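Single-stranded DNA-binding protein (Thermus aquaticus, PDB 2FXQ) binds single-stranded DNA and probably recruits partner proteins to sites of DNA replication, recombination and repair. Local coordinates at residues A[35-39]-A[49-53]; A[74-78]-A[103-107]; A[81-85]-A[171-175]; A[135-141]-A[189-195]. All coordinates share one frame; numbering follows the deposited sequence.

Contact 1: A[35-39]-A[49-53]; sequences AGQDA and EVPWY
The indole of Trp-52 lies flat over Gly-36: the CA of Gly-36 is 3.7 Å from the centroid of the five-membered ring, a CH-pi contact over the ring face. The backbone N of Gly-36 sits above the middle of the indole and the carbonyl carbon of Ala-35 nearer its rim. Glycine suits the place, since any CB would run into Trp-52 NE1. The torsion chi1 of 57° sets Trp-52 CG between its own backbone N and carbonyl carbon and so folds the ring back across the neighbouring strand. Further along, Ala-35 CB meets Tyr-53 CD2 at 3.7 Å.

Both strands run antiparallel as the arms of the hairpin of strands 28-41 and 47-59, which belongs to the OB fold of the first SSB domain; as in other bacterial SSB proteins, this hairpin probably helps to hold the DNA.

Four backbone hydrogen bonds tie the arms. Gly-36 and Trp-52 exchange two, and Asp-38 and Val-50 two more, with Asp-38 N 2.9 Å from Val-50 O. Pro-51, lacking an N-H, fits between them in a non-hydrogen-bonded pair with Gln-37; its CA-H instead approaches Gly-36 O, 3.2 Å from CA to O.

Polar side-chain contacts are fewer. Asp-38 OD1 lies 3.3 Å from Trp-52 CD1, the carboxylate turned 30° from the indole plane, while its hydrogen bond goes to Asn-129 ND2. A water in the indole plane accepts from Trp-52 NE1 at 3.1 Å and donates to Gln-37 O.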
loop_
_atom_site.group_PDB
_atom_site.type_symbol
_atom_site.label_atom_id
_atom_site.label_comp_id
_atom_site.label_asym_id
_atom_site.label_seq_id
_atom_site.Cartn_x
_atom_site.Cartn_y
_atom_site.Cartn_z
ATOM N N ALA A 35 -13.621 0.214 11.599
ATOM C CA ALA A 35 -14.511 -0.469 10.659
ATOM C C ALA A 35 -14.400 0.117 9.277
ATOM O O ALA A 35 -14.132 1.317 9.106
ATOM C CB ALA A 35 -15.948 -0.414 11.121
ATOM N N GLY A 36 -14.626 -0.724 8.281
ATOM C CA GLY A 36 -14.700 -0.283 6.899
ATOM C C GLY A 36 -15.458 -1.353 6.104
ATOM O O GLY A 36 -16.123 -2.228 6.679
ATOM N N GLN A 37 -15.302 -1.323 4.791
ATOM C CA GLN A 37 -15.959 -2.313 3.932
ATOM C C GLN A 37 -14.966 -2.828 2.919
ATOM O O GLN A 37 -14.118 -2.074 2.460
ATOM C CB GLN A 37 -17.084 -1.593 3.127
ATOM C CG GLN A 37 -18.032 -0.773 3.956
ATOM C CD GLN A 37 -19.063 -1.656 4.674
ATOM O OE1 GLN A 37 -19.302 -2.809 4.274
ATOM N NE2 GLN A 37 -19.649 -1.131 5.727
ATOM N N ASP A 38 -15.072 -4.070 2.494
ATOM C CA ASP A 38 -14.496 -4.287 1.175
ATOM C C ASP A 38 -15.334 -5.063 0.241
ATOM O O ASP A 38 -16.145 -5.885 0.640
ATOM C CB ASP A 38 -13.195 -4.980 1.197
ATOM C CG ASP A 38 -12.977 -5.647 2.415
ATOM O OD1 ASP A 38 -11.948 -5.234 3.001
ATOM O OD2 ASP A 38 -13.782 -6.536 2.837
ATOM N N ALA A 39 -15.015 -4.813 -0.995
ATOM C CA ALA A 39 -15.739 -5.360 -2.116
ATOM C C ALA A 39 -15.162 -6.727 -2.427
ATOM O O ALA A 39 -13.937 -6.975 -2.280
ATOM C CB ALA A 39 -15.561 -4.436 -3.283
ATOM N N GLU A 49 -20.291 -6.121 -0.913
ATOM C CA GLU A 49 -19.383 -5.485 0.075
ATOM C C GLU A 49 -19.610 -6.251 1.325
ATOM O O GLU A 49 -20.737 -6.708 1.556
ATOM C CB GLU A 49 -19.782 -4.055 0.363
ATOM C CG GLU A 49 -19.762 -3.123 -0.812
ATOM C CD GLU A 49 -19.894 -1.687 -0.380
ATOM O OE1 GLU A 49 -19.756 -0.806 -1.258
ATOM O OE2 GLU A 49 -20.158 -1.428 0.819
ATOM N N VAL A 50 -18.576 -6.418 2.142
ATOM C CA VAL A 50 -18.781 -6.923 3.490
ATOM C C VAL A 50 -17.916 -6.109 4.414
ATOM O O VAL A 50 -16.799 -5.746 4.047
ATOM C CB VAL A 50 -18.425 -8.404 3.735
ATOM C CG1 VAL A 50 -19.550 -9.329 3.206
ATOM C CG2 VAL A 50 -17.055 -8.759 3.221
ATOM N N PRO A 51 -18.443 -5.814 5.587
ATOM C CA PRO A 51 -17.686 -5.044 6.570
ATOM C C PRO A 51 -16.493 -5.799 7.095
ATOM O O PRO A 51 -16.434 -7.064 7.031
ATOM C CB PRO A 51 -18.689 -4.805 7.679
ATOM C CG PRO A 51 -19.791 -5.848 7.456
ATOM C CD PRO A 51 -19.811 -6.184 6.058
ATOM N N TRP A 52 -15.505 -5.015 7.555
ATOM C CA TRP A 52 -14.408 -5.525 8.310
ATOM C C TRP A 52 -14.444 -4.709 9.598
ATOM O O TRP A 52 -14.897 -3.552 9.575
ATOM C CB TRP A 52 -13.072 -5.367 7.536
ATOM C CG TRP A 52 -12.594 -4.005 7.057
ATOM C CD1 TRP A 52 -12.632 -3.514 5.747
ATOM C CD2 TRP A 52 -11.933 -3.007 7.839
ATOM N NE1 TRP A 52 -12.031 -2.275 5.723
ATOM C CE2 TRP A 52 -11.587 -1.945 6.969
ATOM C CE3 TRP A 52 -11.601 -2.892 9.208
ATOM C CZ2 TRP A 52 -10.904 -0.785 7.407
ATOM C CZ3 TRP A 52 -10.911 -1.722 9.650
ATOM C CH2 TRP A 52 -10.588 -0.687 8.727
ATOM N N TYR A 53 -13.991 -5.316 10.697
ATOM C CA TYR A 53 -13.861 -4.682 11.981
ATOM C C TYR A 53 -12.527 -5.164 12.472
ATOM O O TYR A 53 -12.282 -6.378 12.548
ATOM C CB TYR A 53 -14.951 -5.165 13.011
ATOM C CG TYR A 53 -16.321 -4.831 12.520
ATOM C CD1 TYR A 53 -17.033 -5.721 11.685
ATOM C CD2 TYR A 53 -16.892 -3.587 12.813
ATOM C CE1 TYR A 53 -18.311 -5.380 11.179
ATOM C CE2 TYR A 53 -18.188 -3.238 12.301
ATOM C CZ TYR A 53 -18.879 -4.143 11.499
ATOM O OH TYR A 53 -20.136 -3.769 11.012
HETATM O O HOH W 1 -11.429 -0.750 3.146
#

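Contact 2: A[74-78]-A[103-107]; sequences QLIFV and FIDPL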
loop_
_atom_site.group_PDB
_atom_site.type_symbol
_atom_site.label_atom_id
_atom_site.label_comp_id
_atom_site.label_asym_id
_atom_site.label_seq_id
_atom_site.Cartn_x
_atom_site.Cartn_y
_atom_site.Cartn_z
ATOM N N GLN A 74 -14.923 8.907 13.808
ATOM C CA GLN A 74 -13.821 9.598 13.153
ATOM C C GLN A 74 -13.057 8.622 12.290
ATOM O O GLN A 74 -12.792 7.486 12.706
ATOM C CB GLN A 74 -12.820 10.155 14.202
ATOM C CG GLN A 74 -11.721 11.100 13.558
ATOM C CD GLN A 74 -10.976 11.916 14.619
ATOM O OE1 GLN A 74 -11.166 11.704 15.816
ATOM N NE2 GLN A 74 -10.100 12.829 14.168
ATOM N N LEU A 75 -12.643 9.096 11.135
ATOM C CA LEU A 75 -11.757 8.348 10.225
ATOM C C LEU A 75 -10.315 8.456 10.714
ATOM O O LEU A 75 -9.845 9.555 11.091
ATOM C CB LEU A 75 -11.847 8.995 8.841
ATOM C CG LEU A 75 -11.853 8.238 7.542
ATOM C CD1 LEU A 75 -12.948 7.158 7.550
ATOM C CD2 LEU A 75 -12.078 9.283 6.379
ATOM N N ILE A 76 -9.598 7.330 10.631
ATOM C CA ILE A 76 -8.230 7.240 11.125
ATOM C C ILE A 76 -7.405 6.506 10.058
ATOM O O ILE A 76 -7.802 5.458 9.545
ATOM C CB ILE A 76 -8.148 6.444 12.468
ATOM C CG1 ILE A 76 -9.147 6.933 13.544
ATOM C CG2 ILE A 76 -6.743 6.405 12.991
ATOM C CD1 ILE A 76 -8.858 8.356 14.142
ATOM N N PHE A 77 -6.237 7.050 9.773
ATOM C CA PHE A 77 -5.255 6.362 8.941
ATOM C C PHE A 77 -4.226 5.704 9.866
ATOM O O PHE A 77 -3.758 6.299 10.831
ATOM C CB PHE A 77 -4.561 7.425 8.017
ATOM C CG PHE A 77 -3.376 6.891 7.266
ATOM C CD1 PHE A 77 -3.564 5.948 6.325
ATOM C CD2 PHE A 77 -2.093 7.349 7.513
ATOM C CE1 PHE A 77 -2.461 5.419 5.571
ATOM C CE2 PHE A 77 -0.970 6.863 6.770
ATOM C CZ PHE A 77 -1.173 5.912 5.790
ATOM N N VAL A 78 -3.905 4.434 9.616
ATOM C CA VAL A 78 -3.019 3.667 10.490
ATOM C C VAL A 78 -1.943 3.034 9.625
ATOM O O VAL A 78 -2.255 2.530 8.551
ATOM C CB VAL A 78 -3.853 2.458 11.103
ATOM C CG1 VAL A 78 -2.955 1.611 11.969
ATOM C CG2 VAL A 78 -5.067 2.997 11.858
ATOM N N PHE A 103 2.090 4.235 13.848
ATOM C CA PHE A 103 1.570 5.601 14.141
ATOM C C PHE A 103 0.193 5.663 13.536
ATOM O O PHE A 103 -0.183 4.799 12.714
ATOM C CB PHE A 103 2.414 6.727 13.491
ATOM C CG PHE A 103 2.457 6.659 11.972
ATOM C CD1 PHE A 103 1.521 7.342 11.205
ATOM C CD2 PHE A 103 3.433 5.923 11.333
ATOM C CE1 PHE A 103 1.518 7.232 9.856
ATOM C CE2 PHE A 103 3.499 5.874 9.956
ATOM C CZ PHE A 103 2.535 6.498 9.219
ATOM N N ILE A 104 -0.562 6.675 13.943
ATOM C CA ILE A 104 -1.833 6.961 13.285
ATOM C C ILE A 104 -1.879 8.441 12.904
ATOM O O ILE A 104 -1.103 9.247 13.440
ATOM C CB ILE A 104 -3.066 6.610 14.203
ATOM C CG1 ILE A 104 -3.112 7.554 15.445
ATOM C CG2 ILE A 104 -3.051 5.112 14.594
ATOM C CD1 ILE A 104 -4.424 7.515 16.120
ATOM N N ASP A 105 -2.790 8.782 11.984
ATOM C CA ASP A 105 -3.085 10.195 11.668
ATOM C C ASP A 105 -4.583 10.262 11.564
ATOM O O ASP A 105 -5.184 9.741 10.615
ATOM C CB ASP A 105 -2.463 10.571 10.314
ATOM C CG ASP A 105 -0.952 10.714 10.369
ATOM O OD1 ASP A 105 -0.253 9.967 9.643
ATOM O OD2 ASP A 105 -0.372 11.572 11.070
ATOM N N PRO A 106 -5.248 10.824 12.566
ATOM C CA PRO A 106 -6.674 11.052 12.499
ATOM C C PRO A 106 -7.009 11.984 11.342
ATOM O O PRO A 106 -6.216 12.889 11.036
ATOM C CB PRO A 106 -6.946 11.760 13.858
ATOM C CG PRO A 106 -5.830 11.373 14.705
ATOM C CD PRO A 106 -4.652 11.283 13.851
ATOM N N LEU A 107 -8.174 11.843 10.736
ATOM C CA LEU A 107 -8.494 12.547 9.521
ATOM C C LEU A 107 -9.765 13.321 9.796
ATOM O O LEU A 107 -10.515 12.945 10.715
ATOM C CB LEU A 107 -8.760 11.596 8.374
ATOM C CG LEU A 107 -7.598 10.603 8.172
ATOM C CD1 LEU A 107 -7.959 9.551 7.057
ATOM C CD2 LEU A 107 -6.367 11.432 7.668
HETATM O O HOH W 2 -13.309 11.933 10.446
#
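Phe-77 and Asp-105 form a hydrogen-bonded antiparallel pair, Asp-105 N standing 2.9 Å from Phe-77 O. With the bond from Leu-107 N to Leu-75 O, also 2.9 Å, three backbone hydrogen bonds join 74-78 to 103-107 in the OB-fold barrel of the first SSB domain. Pro-106, without an N-H to give, suits the non-hydrogen-bonded place opposite Ile-76.

Polar groups close the end near Leu-107. The extended side chain of Gln-74 carries NE2 over Pro-106 CB (3.3 Å) to a weak hydrogen bond with Leu-107 O, while its OE1 accepts from Glu-71 N. Without the amide, as with an alanine here, Glu-71 N would probably lose this acceptor and Leu-107 O its weak donor. A water accepts from Leu-75 N and donates to Leu-107 O.

Apolar contacts differ between the faces. On one, Ile-76 CG2 meets Ile-104 CB at 3.9 Å, Ile-76 CD1 lies against Pro-106, and Val-78 CG2 touches Ile-104 CG2, branched residues well suited to strands. On the other, chi1 of 171° carries the Phe-77 ring alongside Asp-105, ring and carboxylate nearly coplanar, with Asp-105 OD1 at the ring edge. Leu-107 rests CB on Leu-75 CB and CD1 on Phe-77 CB.

Trp-66 of helix 61-66 and Leu-70 of the loop after it cover the Ile-104 and Pro-106 face, strand 5-14 pairs with the far side of 74-78, and Leu-5 and Met-134 of the second subunit pack on Phe-77 and Asp-105.

Contact 3: A[81-85]-A[171-175]; sequences RLEYR and THFLE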
loop_
_atom_site.group_PDB
_atom_site.type_symbol
_atom_site.label_atom_id
_atom_site.label_comp_id
_atom_site.label_asym_id
_atom_site.label_seq_id
_atom_site.Cartn_x
_atom_site.Cartn_y
_atom_site.Cartn_z
ATOM N N ARG A 81 1.756 -3.116 12.031
ATOM C CA ARG A 81 2.147 -4.498 11.756
ATOM C C ARG A 81 1.094 -5.412 12.404
ATOM O O ARG A 81 0.416 -5.031 13.360
ATOM C CB ARG A 81 3.595 -4.764 12.244
ATOM C CG ARG A 81 3.809 -4.601 13.759
ATOM C CD ARG A 81 5.279 -4.842 14.168
ATOM N NE ARG A 81 5.440 -4.967 15.618
ATOM C CZ ARG A 81 5.565 -3.949 16.481
ATOM N NH1 ARG A 81 5.526 -2.693 16.057
ATOM N NH2 ARG A 81 5.698 -4.199 17.782
ATOM N N LEU A 82 0.994 -6.648 11.927
ATOM C CA LEU A 82 0.134 -7.636 12.549
ATOM C C LEU A 82 0.788 -8.305 13.717
ATOM O O LEU A 82 1.965 -8.664 13.665
ATOM C CB LEU A 82 -0.264 -8.719 11.560
ATOM C CG LEU A 82 -1.077 -8.154 10.445
ATOM C CD1 LEU A 82 -1.241 -9.301 9.461
ATOM C CD2 LEU A 82 -2.469 -7.676 10.924
ATOM N N GLU A 83 -0.002 -8.503 14.769
ATOM C CA GLU A 83 0.480 -9.240 15.955
ATOM C C GLU A 83 -0.669 -9.972 16.673
ATOM O O GLU A 83 -1.834 -9.795 16.348
ATOM C CB GLU A 83 1.166 -8.257 16.894
ATOM C CG GLU A 83 0.222 -7.544 17.836
ATOM C CD GLU A 83 0.895 -6.532 18.758
ATOM O OE1 GLU A 83 0.133 -5.782 19.414
ATOM O OE2 GLU A 83 2.157 -6.470 18.815
ATOM N N TYR A 84 -0.330 -10.775 17.672
ATOM C CA TYR A 84 -1.341 -11.371 18.551
ATOM C C TYR A 84 -1.541 -10.630 19.867
ATOM O O TYR A 84 -0.600 -10.059 20.421
ATOM C CB TYR A 84 -1.024 -12.832 18.800
ATOM C CG TYR A 84 -1.094 -13.645 17.547
ATOM C CD1 TYR A 84 0.044 -13.847 16.769
ATOM C CD2 TYR A 84 -2.298 -14.217 17.129
ATOM C CE1 TYR A 84 -0.008 -14.600 15.610
ATOM C CE2 TYR A 84 -2.364 -14.977 15.961
ATOM C CZ TYR A 84 -1.212 -15.159 15.207
ATOM O OH TYR A 84 -1.259 -15.896 14.053
ATOM N N ARG A 85 -2.791 -10.640 20.334
ATOM C CA ARG A 85 -3.228 -10.153 21.670
ATOM C C ARG A 85 -4.147 -8.936 21.604
ATOM O O ARG A 85 -4.985 -8.725 22.487
ATOM C CB ARG A 85 -2.064 -9.920 22.654
ATOM N N THR A 171 10.411 -14.886 15.388
ATOM C CA THR A 171 9.556 -15.288 14.301
ATOM C C THR A 171 8.091 -15.136 14.680
ATOM O O THR A 171 7.669 -15.630 15.718
ATOM C CB THR A 171 9.866 -16.720 13.910
ATOM O OG1 THR A 171 11.278 -16.863 13.687
ATOM C CG2 THR A 171 9.238 -17.059 12.538
ATOM N N HIS A 172 7.325 -14.449 13.831
ATOM C CA HIS A 172 5.867 -14.368 13.941
ATOM C C HIS A 172 5.214 -15.379 12.994
ATOM O O HIS A 172 5.695 -15.558 11.876
ATOM C CB HIS A 172 5.386 -13.001 13.482
ATOM C CG HIS A 172 5.366 -11.959 14.551
ATOM N ND1 HIS A 172 6.389 -11.803 15.464
ATOM C CD2 HIS A 172 4.462 -10.988 14.822
ATOM C CE1 HIS A 172 6.100 -10.800 16.273
ATOM N NE2 HIS A 172 4.940 -10.284 15.900
ATOM N N PHE A 173 4.100 -15.972 13.418
ATOM C CA PHE A 173 3.352 -16.904 12.590
ATOM C C PHE A 173 1.959 -16.363 12.183
ATOM O O PHE A 173 1.122 -16.035 13.030
ATOM C CB PHE A 173 3.329 -18.285 13.254
ATOM C CG PHE A 173 4.702 -18.781 13.627
ATOM C CD1 PHE A 173 5.297 -18.395 14.847
ATOM C CD2 PHE A 173 5.448 -19.569 12.751
ATOM C CE1 PHE A 173 6.608 -18.823 15.203
ATOM C CE2 PHE A 173 6.756 -20.015 13.105
ATOM C CZ PHE A 173 7.334 -19.628 14.337
ATOM N N LEU A 174 1.721 -16.237 10.867
ATOM C CA LEU A 174 0.527 -15.557 10.368
ATOM C C LEU A 174 -0.193 -16.455 9.322
ATOM O O LEU A 174 0.455 -17.147 8.560
ATOM C CB LEU A 174 0.931 -14.213 9.731
ATOM C CG LEU A 174 1.463 -13.176 10.724
ATOM C CD1 LEU A 174 1.998 -11.963 9.965
ATOM C CD2 LEU A 174 0.440 -12.769 11.823
ATOM N N GLU A 175 -1.515 -16.488 9.330
ATOM C CA GLU A 175 -2.267 -17.385 8.425
ATOM C C GLU A 175 -2.740 -16.495 7.250
ATOM O O GLU A 175 -3.121 -15.328 7.457
ATOM C CB GLU A 175 -3.460 -18.030 9.139
ATOM C CG GLU A 175 -3.095 -18.995 10.258
ATOM C CD GLU A 175 -2.252 -20.172 9.787
ATOM O OE1 GLU A 175 -1.422 -20.717 10.589
ATOM O OE2 GLU A 175 -2.427 -20.560 8.608
HETATM O O HOH W 3 -3.020 -15.195 11.625
#
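Tyr-84 reaches across to the strand holding Phe-173, and its ring meets Leu-174, Tyr-84 CE1 lying 4.2 Å from Leu-174 CD2. The contact joins the two OB-fold domains of the chain: 81-84 ends strand 75-84 in the first, and 171-175 is part of strand 171-179 in the second. The segments 81-84 and 171-175 cross at 94°, their axes 8.1 Å apart at the closest, too far for backbone pairing, and side chains must fill the space.

Leucines do the apolar part. With CG anti to its carbonyl carbon (chi1 -68°), Leu-174 turns its isobutyl group toward 81-85, and its CD2 reaches Leu-82 CB at 4.1 Å as well as the tyrosine ring. Both leucines are buried, and Val-8 and Val-97 of the first domain adjoin Leu-82, so branched apolar side chains suit this seam.

His-172 turns the edge of its ring to the first domain. Its CD2 lies 3.6 Å from Leu-82 O, and NE2 is near Glu-83 CB; the carboxylate of Glu-83 is engaged elsewhere, with Gln-98 and Arg-100.

A tyrosine is apt at 84 because its ring spans the gap and its hydroxyl finishes in a polar bond. Tyr-84 OH donates to Phe-173 O over 2.6 Å, the carbonyl oxygen lying in the plane of the phenol at its edge. Tyr-84 OH also accepts from a water 3.1 Å away, and that water in turn accepts from Glu-175 N at 3.0 Å.

Contact 4: A[135-141]-A[189-195]; sequences GNLTRDP and LRKGDGL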
loop_
_atom_site.group_PDB
_atom_site.type_symbol
_atom_site.label_atom_id
_atom_site.label_comp_id
_atom_site.label_asym_id
_atom_site.label_seq_id
_atom_site.Cartn_x
_atom_site.Cartn_y
_atom_site.Cartn_z
ATOM N N GLY A 135 7.549 -13.872 3.946
ATOM C CA GLY A 135 8.037 -14.850 4.936
ATOM C C GLY A 135 8.213 -16.222 4.280
ATOM O O GLY A 135 8.488 -16.285 3.079
ATOM N N ASN A 136 8.103 -17.289 5.051
ATOM C CA ASN A 136 8.329 -18.668 4.503
ATOM C C ASN A 136 7.221 -19.529 4.980
ATOM O O ASN A 136 6.776 -19.382 6.129
ATOM C CB ASN A 136 9.645 -19.250 4.985
ATOM C CG ASN A 136 10.849 -18.482 4.378
ATOM O OD1 ASN A 136 11.278 -17.459 4.913
ATOM N ND2 ASN A 136 11.320 -18.945 3.239
ATOM N N LEU A 137 6.729 -20.401 4.101
ATOM C CA LEU A 137 5.607 -21.283 4.502
ATOM C C LEU A 137 6.013 -22.220 5.666
ATOM O O LEU A 137 7.095 -22.796 5.664
ATOM C CB LEU A 137 5.118 -22.084 3.294
ATOM C CG LEU A 137 4.338 -21.365 2.182
ATOM C CD1 LEU A 137 3.793 -22.495 1.331
ATOM C CD2 LEU A 137 3.168 -20.563 2.766
ATOM N N THR A 138 5.137 -22.385 6.666
ATOM C CA THR A 138 5.436 -23.283 7.798
ATOM C C THR A 138 4.981 -24.710 7.549
ATOM O O THR A 138 5.336 -25.589 8.301
ATOM C CB THR A 138 4.800 -22.766 9.103
ATOM O OG1 THR A 138 3.403 -22.569 8.890
ATOM C CG2 THR A 138 5.286 -21.364 9.425
ATOM N N ARG A 139 4.198 -24.953 6.497
ATOM C CA ARG A 139 3.718 -26.292 6.175
ATOM C C ARG A 139 3.292 -26.289 4.747
ATOM O O ARG A 139 3.123 -25.226 4.169
ATOM C CB ARG A 139 2.533 -26.693 7.060
ATOM C CG ARG A 139 1.395 -25.734 6.964
ATOM C CD ARG A 139 0.401 -25.908 8.091
ATOM N NE ARG A 139 -0.669 -24.970 7.796
ATOM C CZ ARG A 139 -0.915 -23.859 8.465
ATOM N NH1 ARG A 139 -0.217 -23.539 9.558
ATOM N NH2 ARG A 139 -1.901 -23.088 8.065
ATOM N N ASP A 140 3.126 -27.455 4.168
ATOM C CA ASP A 140 2.559 -27.527 2.813
ATOM C C ASP A 140 1.162 -26.884 2.751
ATOM O O ASP A 140 0.383 -26.975 3.687
ATOM C CB ASP A 140 2.453 -28.972 2.338
ATOM C CG ASP A 140 3.801 -29.554 2.024
ATOM O OD1 ASP A 140 3.876 -30.755 1.688
ATOM O OD2 ASP A 140 4.845 -28.859 2.091
ATOM N N PRO A 141 0.848 -26.228 1.657
ATOM C CA PRO A 141 -0.507 -25.649 1.504
ATOM C C PRO A 141 -1.463 -26.825 1.353
ATOM O O PRO A 141 -1.113 -27.837 0.781
ATOM C CB PRO A 141 -0.404 -24.881 0.198
ATOM C CG PRO A 141 0.621 -25.628 -0.560
ATOM C CD PRO A 141 1.698 -26.006 0.479
ATOM N N LEU A 189 3.316 -24.564 -3.979
ATOM C CA LEU A 189 4.340 -24.215 -2.992
ATOM C C LEU A 189 4.472 -25.360 -1.965
ATOM O O LEU A 189 3.599 -26.215 -1.920
ATOM C CB LEU A 189 3.886 -22.935 -2.284
ATOM C CG LEU A 189 3.636 -21.617 -3.105
ATOM C CD1 LEU A 189 2.707 -20.623 -2.325
ATOM C CD2 LEU A 189 4.952 -20.984 -3.329
ATOM N N ARG A 190 5.520 -25.347 -1.136
ATOM C CA ARG A 190 5.766 -26.413 -0.154
ATOM C C ARG A 190 6.323 -25.756 1.090
ATOM O O ARG A 190 6.810 -24.646 1.016
ATOM C CB ARG A 190 6.804 -27.385 -0.741
ATOM C CG ARG A 190 6.316 -28.210 -1.983
ATOM C CD ARG A 190 5.192 -29.228 -1.652
ATOM N NE ARG A 190 4.765 -30.051 -2.785
ATOM C CZ ARG A 190 3.791 -29.722 -3.644
ATOM N NH1 ARG A 190 3.115 -28.589 -3.489
ATOM N NH2 ARG A 190 3.481 -30.525 -4.664
ATOM N N LYS A 191 6.280 -26.455 2.220
ATOM C CA LYS A 191 6.802 -25.944 3.471
ATOM C C LYS A 191 8.213 -25.433 3.228
ATOM O O LYS A 191 8.994 -26.076 2.485
ATOM C CB LYS A 191 6.818 -27.128 4.502
ATOM C CG LYS A 191 7.601 -26.870 5.780
ATOM C CD LYS A 191 7.704 -28.205 6.606
ATOM C CE LYS A 191 7.720 -27.894 8.072
ATOM N NZ LYS A 191 8.027 -29.153 8.835
ATOM N N GLY A 192 8.533 -24.266 3.779
ATOM C CA GLY A 192 9.847 -23.676 3.577
ATOM C C GLY A 192 9.941 -22.606 2.506
ATOM O O GLY A 192 10.811 -21.748 2.611
ATOM N N ASP A 193 9.065 -22.633 1.493
ATOM C CA ASP A 193 9.189 -21.716 0.344
ATOM C C ASP A 193 8.954 -20.281 0.823
ATOM O O ASP A 193 8.099 -20.013 1.677
ATOM C CB ASP A 193 8.146 -22.097 -0.748
ATOM C CG ASP A 193 8.544 -23.334 -1.529
ATOM O OD1 ASP A 193 7.675 -23.868 -2.287
ATOM O OD2 ASP A 193 9.715 -23.807 -1.461
ATOM N N GLY A 194 9.689 -19.347 0.242
ATOM C CA GLY A 194 9.492 -17.932 0.483
ATOM C C GLY A 194 8.243 -17.484 -0.293
ATOM O O GLY A 194 7.864 -18.037 -1.360
ATOM N N LEU A 195 7.568 -16.499 0.283
ATOM C CA LEU A 195 6.346 -15.986 -0.287
ATOM C C LEU A 195 6.207 -14.507 0.048
ATOM O O LEU A 195 6.301 -14.117 1.223
ATOM C CB LEU A 195 5.162 -16.760 0.287
ATOM C CG LEU A 195 3.804 -16.484 -0.364
ATOM C CD1 LEU A 195 3.849 -16.844 -1.875
ATOM C CD2 LEU A 195 2.679 -17.253 0.395
#
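Leu-137 is wedged into the curve of 189-195. Its CG lies anti to the carbonyl carbon (chi1 -72°), which sends CD1 to within 3.6 Å of Leu-189 CB, the two side chains crossing at about a right angle, while CD2 meets Leu-195 CD2 at 4.1 Å. A branched apolar residue suits this buried spot, which Leu-155 of strand 151-160 also lines. The backbone of Leu-137 is gripped at both ends: N bonds Asp-193 O, and O receives Gly-192 N, each at 2.8 Å.

Lys-191 loses the next largest surface. Its N gives a nearly straight hydrogen bond (169°) to Asp-140 OD2 over 2.8 Å, meeting that oxygen nearly along its C-O axis. The aliphatic part of the lysine then runs past Arg-139 CA and over Thr-138 O, 3.3 Å from CE, before the ammonium end runs clear of 135-141. Lys-191 and Gly-192 are the central pair of a type II turn from Arg-190 to Asp-193, and the positive phi of Gly-192 would press a side chain against the carbonyl before it.

Leu-195 forms the hydrogen-bonded antiparallel pair with Gly-135, next to the non-hydrogen-bonded pair of Gly-194 with Asn-136. Asn-136 ND2 donates to Gly-192 O at 2.9 Å; a valine in its place would probably leave that turn carbonyl without its donor and the turn less firmly tied to strand 129-137. Antiparallel pairing of a domain's first strand with the one following its helix, here 129-137 with 194-207 after helix 180-186, is characteristic of the OB-fold barrel.

Overall arrangement
Contact 2 is the buried one and contact 1 lies at the surface, whereas contacts 3 and 4 are partly buried. Contacts 1 and 2 are antiparallel strand pairings inside the first OB domain; contact 4 mixes such pairing with a turn in the second, and contact 3 is the one whose two segments come from different domains, met chiefly through side chains. Strand 75-84 serves both contact 2, near its start, and contact 3, near its end, the centres of the two contacts lying about 22 Å apart. Contacts 3 and 4 meet directly, by the salt bridge of Glu-175 with Arg-139 and by Phe-173 packing on Thr-138. Apolar packing accordingly weighs more in contact 2, which the second subunit also covers, than in the hairpin of contact 1.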